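Local atomic coordinates of putative esterase (Uncultured bacterium, PDB entry 7C4D), a protein that probably hydrolyses carboxylic esters, as a bacterial esterase built on the alpha/beta hydrolase fold. Residues H79-I82 / K83-L87; S35-N38 / W39-I42; D67-Y71 / E72-E76; A257-P260 / K261-I264. One frame throughout, in Å; residues are numbered along the deposited sequence.

Interaction 1. Residues H79-I82 / K83-L87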
loop_
_atom_site.group_PDB
_atom_site.type_symbol
_atom_site.label_atom_id
_atom_site.label_comp_id
_atom_site.label_asym_id
_atom_site.label_seq_id
_atom_site.Cartn_x
_atom_site.Cartn_y
_atom_site.Cartn_z
ATOM N N HIS A 79 7.834 -5.607 10.991
ATOM C CA HIS A 79 9.044 -5.933 11.758
ATOM C C HIS A 79 9.095 -7.422 12.149
ATOM O O HIS A 79 10.124 -8.098 12.015
ATOM C CB HIS A 79 9.164 -5.010 12.979
ATOM C CG HIS A 79 10.377 -5.245 13.806
ATOM N ND1 HIS A 79 10.434 -4.902 15.134
ATOM C CD2 HIS A 79 11.586 -5.766 13.501
ATOM C CE1 HIS A 79 11.618 -5.208 15.616
ATOM N NE2 HIS A 79 12.340 -5.731 14.637
ATOM N N GLU A 80 7.948 -7.938 12.613
ATOM C CA GLU A 80 7.782 -9.345 12.963
ATOM C C GLU A 80 7.963 -10.263 11.745
ATOM O O GLU A 80 8.603 -11.307 11.855
ATOM C CB GLU A 80 6.397 -9.609 13.574
ATOM C CG GLU A 80 6.159 -8.930 14.916
ATOM C CD GLU A 80 7.237 -9.133 15.969
ATOM O OE1 GLU A 80 7.490 -8.173 16.745
ATOM O OE2 GLU A 80 7.819 -10.248 16.018
ATOM N N PHE A 81 7.376 -9.890 10.600
ATOM C CA PHE A 81 7.573 -10.621 9.352
ATOM C C PHE A 81 9.054 -10.759 8.994
ATOM O O PHE A 81 9.527 -11.847 8.633
ATOM C CB PHE A 81 6.720 -10.058 8.212
ATOM C CG PHE A 81 7.044 -10.694 6.890
ATOM C CD1 PHE A 81 6.458 -11.888 6.512
ATOM C CD2 PHE A 81 8.022 -10.152 6.077
ATOM C CE1 PHE A 81 6.799 -12.489 5.308
ATOM C CE2 PHE A 81 8.356 -10.750 4.872
ATOM C CZ PHE A 81 7.737 -11.916 4.479
ATOM N N ILE A 82 9.792 -9.649 9.108
ATOM C CA ILE A 82 11.205 -9.624 8.778
ATOM C C ILE A 82 11.989 -10.531 9.738
ATOM O O ILE A 82 12.898 -11.255 9.310
ATOM C CB ILE A 82 11.664 -8.144 8.707
ATOM C CG1 ILE A 82 11.140 -7.511 7.400
ATOM C CG2 ILE A 82 13.166 -8.031 8.817
ATOM C CD1 ILE A 82 11.058 -6.006 7.375
ATOM N N LYS A 83 11.570 -10.562 11.021
ATOM C CA LYS A 83 12.165 -11.441 12.024
ATOM C C LYS A 83 11.929 -12.899 11.650
ATOM O O LYS A 83 12.877 -13.670 11.552
ATOM C CB LYS A 83 11.574 -11.246 13.429
ATOM C CG LYS A 83 11.954 -9.962 14.144
ATOM C CD LYS A 83 11.083 -9.702 15.357
ATOM C CE LYS A 83 11.585 -8.555 16.210
ATOM N NZ LYS A 83 10.703 -8.340 17.379
ATOM N N SER A 84 10.653 -13.265 11.436
ATOM C CA SER A 84 10.279 -14.660 11.217
ATOM C C SER A 84 10.835 -15.250 9.912
ATOM O O SER A 84 10.734 -16.450 9.720
ATOM C CB SER A 84 8.803 -14.877 11.325
ATOM O OG SER A 84 8.117 -14.383 10.187
ATOM N N GLN A 85 11.429 -14.430 9.032
ATOM C CA GLN A 85 11.983 -14.880 7.764
ATOM C C GLN A 85 13.507 -14.761 7.812
ATOM O O GLN A 85 14.168 -15.059 6.829
ATOM C CB GLN A 85 11.472 -14.007 6.605
ATOM C CG GLN A 85 10.009 -14.207 6.254
ATOM C CD GLN A 85 9.765 -15.622 5.805
ATOM O OE1 GLN A 85 8.844 -16.276 6.278
ATOM N NE2 GLN A 85 10.604 -16.112 4.900
ATOM N N ASN A 86 14.048 -14.271 8.938
ATOM C CA ASN A 86 15.484 -14.141 9.166
ATOM C C ASN A 86 16.176 -13.207 8.184
ATOM O O ASN A 86 17.305 -13.468 7.799
ATOM C CB ASN A 86 16.216 -15.484 9.196
ATOM C CG ASN A 86 15.896 -16.256 10.450
ATOM O OD1 ASN A 86 15.272 -17.307 10.384
ATOM N ND2 ASN A 86 16.275 -15.715 11.595
ATOM N N LEU A 87 15.530 -12.084 7.847
ATOM C CA LEU A 87 16.113 -11.144 6.907
ATOM C C LEU A 87 16.869 -10.094 7.716
ATOM O O LEU A 87 16.325 -9.526 8.663
ATOM C CB LEU A 87 15.012 -10.544 6.016
ATOM C CG LEU A 87 14.079 -11.551 5.330
ATOM C CD1 LEU A 87 12.862 -10.877 4.699
ATOM C CD2 LEU A 87 14.816 -12.420 4.321
#
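Lys83 lies alongside Glu80 and slants across the face of His79 in the last full turn of helix 71-84, just before the chain leaves the helix by a Schellman motif, with Asn86 at positive phi. Lys83 illustrates how a long side chain can be used both for its methylenes and for its charge. The extended chain starts beside its own backbone N (chi1 -72°) and runs back over the preceding turn. On the way, Lys83 CE sits over one face of the His79 imidazole, 3.6 Å from the ring centroid, in a CH-pi contact; the ring itself is tied to Glu76 through ND1. At the end, Lys83 NZ forms a salt bridge with Glu80 OE1 at 3.3 Å, reaching the syn side of the carboxylate but 33° out of its plane. A leucine in place of Glu80 would probably leave the Lys83 ammonium without this charged mate. Buried Ile82, which packs on Ile27 and Phe105, closes the helix end: its O accepts from Leu87 N at 3.1 Å, nearly straight at 171°, while Ile82 CG2 comes to 4.2 Å from Leu87 CB. Phe81 turns to the central sheet, and Gln85 CG covers one face of its ring, 3.9 Å from the centroid.

Interaction 2. Residues S35-N38 / W39-I42. With SO4 (sulfate ion), chain E.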
loop_
_atom_site.group_PDB
_atom_site.type_symbol
_atom_site.label_atom_id
_atom_site.label_comp_id
_atom_site.label_asym_id
_atom_site.label_seq_id
_atom_site.Cartn_x
_atom_site.Cartn_y
_atom_site.Cartn_z
ATOM N N SER A 35 -3.808 -5.875 -2.299
ATOM C CA SER A 35 -3.084 -7.005 -1.734
ATOM C C SER A 35 -1.812 -7.238 -2.553
ATOM O O SER A 35 -1.506 -6.465 -3.454
ATOM C CB SER A 35 -3.925 -8.254 -1.690
ATOM O OG SER A 35 -4.168 -8.701 -3.005
ATOM N N GLY A 36 -1.057 -8.278 -2.188
ATOM C CA GLY A 36 0.124 -8.649 -2.938
ATOM C C GLY A 36 -0.218 -8.978 -4.391
ATOM O O GLY A 36 0.563 -8.641 -5.282
ATOM N N ASP A 37 -1.443 -9.499 -4.621
ATOM C CA ASP A 37 -1.902 -9.840 -5.962
ATOM C C ASP A 37 -1.817 -8.693 -6.952
ATOM O O ASP A 37 -1.683 -8.938 -8.147
ATOM C CB ASP A 37 -3.302 -10.452 -5.985
ATOM C CG ASP A 37 -3.281 -11.889 -5.473
ATOM O OD1 ASP A 37 -2.193 -12.426 -5.252
ATOM O OD2 ASP A 37 -4.338 -12.433 -5.293
ATOM N N ASN A 38 -1.933 -7.451 -6.481
ATOM C CA ASN A 38 -1.881 -6.335 -7.426
ATOM C C ASN A 38 -0.429 -6.087 -7.878
ATOM O O ASN A 38 -0.199 -5.279 -8.763
ATOM C CB ASN A 38 -2.554 -5.093 -6.833
ATOM C CG ASN A 38 -4.025 -5.322 -6.509
ATOM O OD1 ASN A 38 -4.772 -5.818 -7.337
ATOM N ND2 ASN A 38 -4.454 -4.973 -5.320
ATOM N N TRP A 39 0.550 -6.773 -7.270
ATOM C CA TRP A 39 1.964 -6.543 -7.553
ATOM C C TRP A 39 2.556 -7.709 -8.367
ATOM O O TRP A 39 3.763 -7.751 -8.578
ATOM C CB TRP A 39 2.744 -6.196 -6.241
ATOM C CG TRP A 39 2.335 -4.837 -5.755
ATOM C CD1 TRP A 39 1.212 -4.525 -5.035
ATOM C CD2 TRP A 39 2.940 -3.578 -6.109
ATOM N NE1 TRP A 39 1.131 -3.168 -4.853
ATOM C CE2 TRP A 39 2.171 -2.558 -5.496
ATOM C CE3 TRP A 39 4.096 -3.209 -6.799
ATOM C CZ2 TRP A 39 2.472 -1.205 -5.659
ATOM C CZ3 TRP A 39 4.423 -1.876 -6.911
ATOM C CH2 TRP A 39 3.621 -0.880 -6.344
ATOM N N ILE A 40 1.710 -8.642 -8.848
ATOM C CA ILE A 40 2.149 -9.865 -9.530
ATOM C C ILE A 40 3.009 -9.514 -10.752
ATOM O O ILE A 40 4.100 -10.014 -10.936
ATOM C CB ILE A 40 0.944 -10.771 -9.909
ATOM C CG1 ILE A 40 0.426 -11.562 -8.706
ATOM C CG2 ILE A 40 1.237 -11.709 -11.104
ATOM C CD1 ILE A 40 -0.973 -12.120 -8.875
ATOM N N SER A 41 2.501 -8.636 -11.590
ATOM C CA SER A 41 3.121 -8.280 -12.842
ATOM C C SER A 41 4.445 -7.536 -12.619
ATOM O O SER A 41 5.377 -7.768 -13.372
ATOM C CB SER A 41 2.121 -7.492 -13.655
ATOM O OG SER A 41 2.706 -6.938 -14.815
ATOM N N ILE A 42 4.545 -6.658 -11.599
ATOM C CA ILE A 42 5.794 -5.968 -11.293
ATOM C C ILE A 42 6.831 -6.914 -10.662
ATOM O O ILE A 42 8.008 -6.891 -11.044
ATOM C CB ILE A 42 5.554 -4.636 -10.547
ATOM C CG1 ILE A 42 5.168 -3.565 -11.561
ATOM C CG2 ILE A 42 6.759 -4.195 -9.665
ATOM C CD1 ILE A 42 4.229 -2.567 -11.021
HETATM S S SO4 E . -2.257 -1.751 -4.550
HETATM O O1 SO4 E . -2.658 -3.092 -4.214
HETATM O O2 SO4 E . -3.191 -0.830 -3.939
HETATM O O3 SO4 E . -0.933 -1.474 -4.029
HETATM O O4 SO4 E . -2.260 -1.578 -5.973
HETATM O O HOH W 1 1.851 -5.261 -10.796
#
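An anion-binding pocket, occupied here by a sulfate probably from the crystallisation liquor, is lined by neighbouring Asn38 and Trp39 where a 3-10 turn leads into helix 40-46. Two N-H groups of different kinds grip separate oxygens. Asn38 ND2 donates to sulfate O1 at 2.8 Å, and Trp39 NE1 donates to sulfate O3, also at 2.8 Å, with O3 lying at the edge of the indole in its plane. His256 NE2 and Gly31 N also bond the ion, while Asn38 OD1 receives Lys176, which would fix the rotation of the amide. The turn beneath shows how a short backbone motif aims such groups. Ser35 makes an ST turn, its OG accepting from Asp37 N, and Gly36 O accepts from Trp39 N at 2.7 Å, the donor standing 42° above the carbonyl plane. With CG anti to the carbonyl carbon (chi1 -70°), the indole of Trp39 reaches back beside the turn, its CD1 3.7 Å from Ser35 O. On the outer side, Ile40 lies alongside Asp37, with Ile40 CD1 3.3 Å from Asp37 O. A water links Asn38 O at 2.9 Å to Ile42 N at 3.1 Å. Coming after strand 25-29 and running into helix 40-46, the segment turns Trp39 to the C-terminal helices: its indole stacks on His256 of helix 255-258 and meets Phe263 of helix 260-270 edge-to-face.

Interaction 3. Residues D67-Y71 / E72-E76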
loop_
_atom_site.group_PDB
_atom_site.type_symbol
_atom_site.label_atom_id
_atom_site.label_comp_id
_atom_site.label_asym_id
_atom_site.label_seq_id
_atom_site.Cartn_x
_atom_site.Cartn_y
_atom_site.Cartn_z
ATOM N N ASP A 67 -8.711 -4.893 14.859
ATOM C CA ASP A 67 -9.490 -3.663 14.961
ATOM C C ASP A 67 -8.583 -2.456 14.773
ATOM O O ASP A 67 -8.950 -1.527 14.069
ATOM C CB ASP A 67 -10.205 -3.560 16.310
ATOM C CG ASP A 67 -11.239 -4.654 16.522
ATOM O OD1 ASP A 67 -12.164 -4.762 15.685
ATOM O OD2 ASP A 67 -11.094 -5.401 17.509
ATOM N N ASP A 68 -7.426 -2.493 15.440
ATOM C CA ASP A 68 -6.377 -1.496 15.287
ATOM C C ASP A 68 -5.639 -1.722 13.955
ATOM O O ASP A 68 -5.146 -2.823 13.671
ATOM C CB ASP A 68 -5.370 -1.599 16.437
ATOM C CG ASP A 68 -4.291 -0.545 16.352
ATOM O OD1 ASP A 68 -4.607 0.539 15.875
ATOM O OD2 ASP A 68 -3.146 -0.830 16.748
ATOM N N MET A 69 -5.567 -0.651 13.164
ATOM C CA MET A 69 -4.811 -0.559 11.925
ATOM C C MET A 69 -3.919 0.684 11.934
ATOM O O MET A 69 -3.758 1.329 10.904
ATOM C CB MET A 69 -5.794 -0.332 10.775
ATOM C CG MET A 69 -6.182 -1.550 10.070
ATOM S SD MET A 69 -7.247 -1.034 8.741
ATOM C CE MET A 69 -6.049 -0.798 7.429
ATOM N N SER A 70 -3.366 1.048 13.090
ATOM C CA SER A 70 -2.466 2.182 13.171
ATOM C C SER A 70 -1.156 1.822 12.449
ATOM O O SER A 70 -0.881 0.640 12.284
ATOM C CB SER A 70 -2.239 2.493 14.619
ATOM O OG SER A 70 -1.284 1.608 15.177
ATOM N N TYR A 71 -0.331 2.822 12.087
ATOM C CA TYR A 71 0.888 2.620 11.330
ATOM C C TYR A 71 1.899 1.972 12.250
ATOM O O TYR A 71 2.808 1.260 11.811
ATOM C CB TYR A 71 1.387 3.927 10.711
ATOM C CG TYR A 71 0.613 4.340 9.482
ATOM C CD1 TYR A 71 0.588 3.501 8.368
ATOM C CD2 TYR A 71 -0.027 5.571 9.383
ATOM C CE1 TYR A 71 -0.153 3.801 7.245
ATOM C CE2 TYR A 71 -0.717 5.927 8.230
ATOM C CZ TYR A 71 -0.784 5.025 7.164
ATOM O OH TYR A 71 -1.424 5.251 5.977
ATOM N N GLU A 72 1.697 2.212 13.543
ATOM C CA GLU A 72 2.553 1.614 14.553
ATOM C C GLU A 72 2.398 0.092 14.490
ATOM O O GLU A 72 3.382 -0.639 14.513
ATOM C CB GLU A 72 2.180 2.175 15.926
ATOM C CG GLU A 72 2.904 1.527 17.084
ATOM C CD GLU A 72 4.372 1.899 17.182
ATOM O OE1 GLU A 72 5.182 0.985 17.430
ATOM O OE2 GLU A 72 4.695 3.102 17.020
ATOM N N SER A 73 1.148 -0.370 14.406
ATOM C CA SER A 73 0.849 -1.791 14.493
ATOM C C SER A 73 1.249 -2.468 13.188
ATOM O O SER A 73 1.817 -3.559 13.228
ATOM C CB SER A 73 -0.615 -2.060 14.832
ATOM O OG SER A 73 -1.477 -1.664 13.781
ATOM N N MET A 74 0.946 -1.795 12.061
ATOM C CA MET A 74 1.295 -2.278 10.728
ATOM C C MET A 74 2.808 -2.359 10.580
ATOM O O MET A 74 3.288 -3.367 10.106
ATOM C CB MET A 74 0.632 -1.442 9.630
ATOM C CG MET A 74 -0.868 -1.674 9.615
ATOM S SD MET A 74 -1.896 -1.180 8.227
ATOM C CE MET A 74 -1.758 0.598 8.364
ATOM N N ALA A 75 3.546 -1.379 11.145
ATOM C CA ALA A 75 5.006 -1.367 11.183
ATOM C C ALA A 75 5.531 -2.554 11.961
ATOM O O ALA A 75 6.572 -3.120 11.609
ATOM C CB ALA A 75 5.539 -0.089 11.787
ATOM N N GLU A 76 4.818 -2.890 13.050
ATOM C CA GLU A 76 5.228 -3.994 13.904
ATOM C C GLU A 76 5.035 -5.334 13.193
ATOM O O GLU A 76 5.878 -6.221 13.327
ATOM C CB GLU A 76 4.533 -3.970 15.280
ATOM C CG GLU A 76 5.363 -4.697 16.340
ATOM C CD GLU A 76 6.747 -4.083 16.517
ATOM O OE1 GLU A 76 6.846 -2.829 16.459
ATOM O OE2 GLU A 76 7.725 -4.848 16.668
#
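Ser70 O takes two good hydrogen bonds at the start of helix 71-84: one from Ser73 OG at 2.8 Å, the other from Met74 N at 3.1 Å, which lies in the carbonyl plane. The side chain of Ser70, the N-cap residue, accepts as well. Turned between its backbone N and carbonyl carbon (chi1 80°), Ser70 OG accepts from Ser73 N at 3.2 Å. Behind it stands Asp68, forming an Asx turn: Ser70 N donates to Asp68 OD1 at 3.1 Å, arriving from well above the carboxylate plane, and Ser70 OG adds a weak bond to Asp68 OD2. Replacing Asp68 with an alanine would probably leave Ser70 N without this acceptor and the capping hydroxyl freer to turn. Beyond the polar knot, Met74 bends at its thioether to bring CE obliquely against the Tyr71 ring, 3.7 Å from Tyr71 CD1, and within 3.3 Å of Met69 O. Met69 CE in turn rests on Met74 SD at 4.2 Å. Tyr71 reaches helix 199-203, its hydroxyl bonded to Ile202 O. The chemistry is that of a helix N-cap backed by an Asx turn: the carboxylate holds the capping residue's backbone N, may steady its hydroxyl, and would be expected to suit the helix's positive pole.

Interaction 4. Residues A257-P260 / K261-I264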
loop_
_atom_site.group_PDB
_atom_site.type_symbol
_atom_site.label_atom_id
_atom_site.label_comp_id
_atom_site.label_asym_id
_atom_site.label_seq_id
_atom_site.Cartn_x
_atom_site.Cartn_y
_atom_site.Cartn_z
ATOM N N ALA A 257 0.173 0.152 -11.777
ATOM C CA ALA A 257 -0.791 -0.600 -12.561
ATOM C C ALA A 257 -0.960 0.087 -13.912
ATOM O O ALA A 257 -1.095 -0.590 -14.918
ATOM C CB ALA A 257 -2.099 -0.684 -11.823
ATOM N N GLN A 258 -0.898 1.425 -13.929
ATOM C CA GLN A 258 -1.126 2.210 -15.140
ATOM C C GLN A 258 0.124 2.281 -16.023
ATOM O O GLN A 258 0.011 2.193 -17.235
ATOM C CB GLN A 258 -1.630 3.616 -14.807
ATOM C CG GLN A 258 -3.013 3.596 -14.154
ATOM C CD GLN A 258 -3.472 4.967 -13.722
ATOM O OE1 GLN A 258 -4.089 5.701 -14.486
ATOM N NE2 GLN A 258 -3.171 5.325 -12.483
ATOM N N GLN A 259 1.311 2.434 -15.418
ATOM C CA GLN A 259 2.555 2.578 -16.151
ATOM C C GLN A 259 3.596 1.599 -15.608
ATOM O O GLN A 259 4.654 2.034 -15.163
ATOM C CB GLN A 259 3.070 4.009 -16.006
ATOM C CG GLN A 259 2.146 5.062 -16.602
ATOM C CD GLN A 259 2.150 5.036 -18.118
ATOM O OE1 GLN A 259 3.123 4.644 -18.760
ATOM N NE2 GLN A 259 1.044 5.445 -18.714
ATOM N N PRO A 260 3.352 0.264 -15.624
ATOM C CA PRO A 260 4.243 -0.687 -14.964
ATOM C C PRO A 260 5.670 -0.712 -15.503
ATOM O O PRO A 260 6.614 -0.906 -14.732
ATOM C CB PRO A 260 3.568 -2.056 -15.093
ATOM C CG PRO A 260 2.560 -1.877 -16.209
ATOM C CD PRO A 260 2.188 -0.406 -16.216
ATOM N N LYS A 261 5.814 -0.486 -16.812
ATOM C CA LYS A 261 7.105 -0.540 -17.471
ATOM C C LYS A 261 7.968 0.577 -16.905
ATOM O O LYS A 261 9.119 0.350 -16.567
ATOM C CB LYS A 261 6.956 -0.385 -18.993
ATOM C CG LYS A 261 8.249 -0.497 -19.792
ATOM C CD LYS A 261 8.109 -0.129 -21.273
ATOM C CE LYS A 261 9.421 -0.001 -22.030
ATOM N NZ LYS A 261 10.059 -1.313 -22.312
ATOM N N ILE A 262 7.415 1.789 -16.824
ATOM C CA ILE A 262 8.176 2.888 -16.255
ATOM C C ILE A 262 8.375 2.670 -14.737
ATOM O O ILE A 262 9.369 3.124 -14.171
ATOM C CB ILE A 262 7.550 4.245 -16.609
ATOM C CG1 ILE A 262 7.399 4.448 -18.131
ATOM C CG2 ILE A 262 8.305 5.387 -15.941
ATOM C CD1 ILE A 262 6.969 5.859 -18.523
ATOM N N PHE A 263 7.479 1.923 -14.070
ATOM C CA PHE A 263 7.628 1.708 -12.645
ATOM C C PHE A 263 8.893 0.884 -12.406
ATOM O O PHE A 263 9.714 1.206 -11.561
ATOM C CB PHE A 263 6.375 1.076 -12.033
ATOM C CG PHE A 263 6.410 1.059 -10.524
ATOM C CD1 PHE A 263 7.044 0.039 -9.832
ATOM C CD2 PHE A 263 5.824 2.077 -9.789
ATOM C CE1 PHE A 263 7.117 0.042 -8.441
ATOM C CE2 PHE A 263 5.868 2.062 -8.398
ATOM C CZ PHE A 263 6.543 1.071 -7.724
ATOM N N ILE A 264 9.059 -0.155 -13.211
ATOM C CA ILE A 264 10.161 -1.089 -13.085
ATOM C C ILE A 264 11.483 -0.397 -13.414
ATOM O O ILE A 264 12.506 -0.635 -12.774
ATOM C CB ILE A 264 9.831 -2.314 -13.964
ATOM C CG1 ILE A 264 8.755 -3.154 -13.274
ATOM C CG2 ILE A 264 11.056 -3.167 -14.276
ATOM C CD1 ILE A 264 7.889 -3.946 -14.206
#
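Gln259 O accepts from Phe263 N at 3.0 Å, in the carbonyl plane, and Pro260 O from Ile264 N at 3.0 Å, starting helix 260-270 straight after helix 255-258. Gln259 is the hinge of this turn: it is the first residue to leave the earlier helix and the N-cap of the next. Pro260 follows in the first turn, where a residue with no N-H to give costs the helix no bond, a textbook place for proline. The side chains add little polar chemistry of their own. Gln259 lies alongside Ile262, the two pointing the same way, with Gln259 OE1 4.0 Å from Ile262 CD1. Ile264 folds its longer branch back over the first turn, and Ile264 CD1 comes to 3.3 Å from Pro260 O. Phe263 behaves differently: its CB is 3.4 Å from Pro260 O, but with CG placed opposite the backbone N (chi1 -170°) the ring is carried off toward the interior. These directions divide the helix between two neighbours. Gln259 and Ile262 rest on Ile248 of strand 244-248, an outermost strand of the central sheet, while Phe263 and Ile264 pack against helix 40-46, both meeting Ile42 and Ile264 also touching Glu45.

How the interactions relate
The four contacts are local turns at helix ends, and their chemistry follows their place. Interactions 3 and 1 lie toward opposite ends of helix 71-84, their centres 16 Å apart: interaction 3 opens it with a serine N-cap backed by an Asx turn above buried methionines, interaction 1 closes it with a surface salt bridge on one side and sheet-facing Phe81 and Ile82 on the other. Interactions 2 and 4 belong to different helices that meet directly, with Trp39 CZ3 3.6 Å from Phe263 CE1. Interaction 2 turns an amide and an indole N-H to an anion, whereas interaction 4 relies on backbone bonds and apolar packing. Interactions 2 and 3 lie on opposite sides of the chain's centre.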